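Local coordinates for protein endoglucanase (Uncultured bacterium, PDB 3X17) that probably hydrolyses internal beta-1,4-glucosidic bonds of cellulose, as a family 9 glycoside hydrolase with an N-terminal Ig-like domain, at residues 413-416 / 417-421. Residues are numbered along the deposited sequence; the frame is centred on the assembly and turned at random.
Sequences VFQT and YEQSG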
loop_
_atom_site.group_PDB
_atom_site.type_symbol
_atom_site.label_atom_id
_atom_site.label_comp_id
_atom_site.label_asym_id
_atom_site.label_seq_id
_atom_site.Cartn_x
_atom_site.Cartn_y
_atom_site.Cartn_z
ATOM N N VAL A 413 16.069 1.624 -7.497
ATOM C CA VAL A 413 14.726 1.343 -8.005
ATOM C C VAL A 413 14.638 1.642 -9.512
ATOM O O VAL A 413 14.192 0.795 -10.285
ATOM C CB VAL A 413 13.604 2.063 -7.226
ATOM C CG1 VAL A 413 12.287 1.887 -7.938
ATOM C CG2 VAL A 413 13.505 1.490 -5.815
ATOM N N PHE A 414 15.062 2.840 -9.911
ATOM C CA PHE A 414 14.994 3.261 -11.299
ATOM C C PHE A 414 15.735 2.325 -12.247
ATOM O O PHE A 414 15.233 2.003 -13.329
ATOM C CB PHE A 414 15.518 4.674 -11.465
ATOM C CG PHE A 414 15.189 5.278 -12.812
ATOM C CD1 PHE A 414 13.885 5.655 -13.109
ATOM C CD2 PHE A 414 16.154 5.331 -13.826
ATOM C CE1 PHE A 414 13.546 6.138 -14.374
ATOM C CE2 PHE A 414 15.827 5.823 -15.090
ATOM C CZ PHE A 414 14.519 6.216 -15.365
ATOM N N GLN A 415 16.890 1.825 -11.811
ATOM C CA GLN A 415 17.644 0.863 -12.609
ATOM C C GLN A 415 16.886 -0.443 -12.852
ATOM O O GLN A 415 16.957 -1.031 -13.956
ATOM C CB GLN A 415 18.983 0.564 -11.949
ATOM C CG GLN A 415 19.562 -0.784 -12.341
ATOM C CD GLN A 415 20.940 -1.042 -11.734
ATOM O OE1 GLN A 415 21.461 -2.155 -11.809
ATOM N NE2 GLN A 415 21.540 -0.013 -11.149
ATOM N N THR A 416 16.190 -0.936 -11.821
ATOM C CA THR A 416 15.352 -2.123 -12.012
ATOM C C THR A 416 14.200 -1.814 -12.968
ATOM O O THR A 416 13.890 -2.589 -13.875
ATOM C CB THR A 416 14.815 -2.674 -10.677
ATOM O OG1 THR A 416 15.900 -2.844 -9.760
ATOM C CG2 THR A 416 14.128 -4.040 -10.885
ATOM N N TYR A 417 13.588 -0.656 -12.791
ATOM C CA TYR A 417 12.485 -0.266 -13.646
ATOM C C TYR A 417 12.930 -0.295 -15.116
ATOM O O TYR A 417 12.172 -0.710 -16.000
ATOM C CB TYR A 417 12.001 1.125 -13.250
ATOM C CG TYR A 417 11.294 1.908 -14.338
ATOM C CD1 TYR A 417 9.948 1.699 -14.609
ATOM C CD2 TYR A 417 11.953 2.921 -15.033
ATOM C CE1 TYR A 417 9.277 2.437 -15.603
ATOM C CE2 TYR A 417 11.279 3.704 -15.979
ATOM C CZ TYR A 417 9.941 3.433 -16.271
ATOM O OH TYR A 417 9.262 4.173 -17.217
ATOM N N GLU A 418 14.165 0.118 -15.367
ATOM C CA GLU A 418 14.658 0.178 -16.737
ATOM C C GLU A 418 14.915 -1.217 -17.284
ATOM O O GLU A 418 14.855 -1.424 -18.482
ATOM C CB GLU A 418 15.936 1.011 -16.822
ATOM C CG GLU A 418 15.713 2.499 -16.550
ATOM C CD GLU A 418 16.785 3.359 -17.190
ATOM O OE1 GLU A 418 17.980 3.187 -16.842
ATOM O OE2 GLU A 418 16.422 4.186 -18.049
ATOM N N GLN A 419 15.150 -2.179 -16.398
ATOM C CA GLN A 419 15.340 -3.565 -16.820
ATOM C C GLN A 419 14.027 -4.311 -17.076
ATOM O O GLN A 419 14.047 -5.510 -17.302
ATOM C CB GLN A 419 16.173 -4.329 -15.789
ATOM C CG GLN A 419 17.596 -3.845 -15.709
ATOM C CD GLN A 419 18.328 -4.288 -14.445
ATOM O OE1 GLN A 419 19.551 -4.401 -14.459
ATOM N NE2 GLN A 419 17.600 -4.499 -13.345
ATOM N N SER A 420 12.894 -3.617 -17.055
ATOM C CA SER A 420 11.619 -4.304 -16.894
ATOM C C SER A 420 10.600 -3.847 -17.916
ATOM O O SER A 420 10.095 -2.731 -17.859
ATOM C CB SER A 420 11.064 -4.100 -15.484
ATOM O OG SER A 420 9.818 -4.771 -15.328
ATOM N N GLY A 421 10.246 -4.741 -18.819
ATOM C CA GLY A 421 9.416 -4.345 -19.939
ATOM C C GLY A 421 8.102 -3.738 -19.485
ATOM O O GLY A 421 7.652 -2.762 -20.054
HETATM O O HOH W 1 18.126 -4.374 -10.593
#
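Phe414 and Tyr417, one turn apart on helix 396-418, bring their rings together obliquely, with the planes inclined at 41°. The centroids lie 5.4 Å apart. CE1 of Phe414 comes within 3.6 Å of CD2 of Tyr417. Both residues hold CG opposite the backbone N, which sends the two rings off the same flank, onto helix 456-469. An apolar phenylalanine suits the buried place, where Tyr458 also meets its ring, and a tyrosine the partly exposed one beside it, where OH is hydrogen-bonded to Arg460.

Glu418 slants across the CE2/CD2 half of the Phe414 ring, on the same side of its plane as Tyr417, its CD 3.4 Å from CE2. The ring borders the methylene part of this chain too, and the exposed position suits a carboxylate.

Backbone bonds show the helix running out. Tyr417 N donates to Val413 O at 3.0 Å and Glu418 N to Phe414 O, whereas Gln419 N makes only weak bonds, to Gln415 O and, at 2.8 Å, to Thr416 O. The last is an i-to-i+3 link, and Ser420 N likewise bonds to Tyr417 O.

On a partly exposed face, short Thr416 and long Gln419 reach one water, which lies 2.8 Å from Thr416 OG1 and accepts from Gln419 NE2. Thr416 keeps OG1 beside its own backbone N (chi1 -51°), where it also bonds weakly to Ser412 O.

Beyond, Ser420 OG bonds to Val424 O, and Gly421 N to Asp75 OD1 of the Ig-like domain. This is the C-terminal end of a helix in the (alpha/alpha)6 barrel, where i-to-i+4 bonding gives way to i-to-i+3 bonds and Gln419 leaves helical geometry.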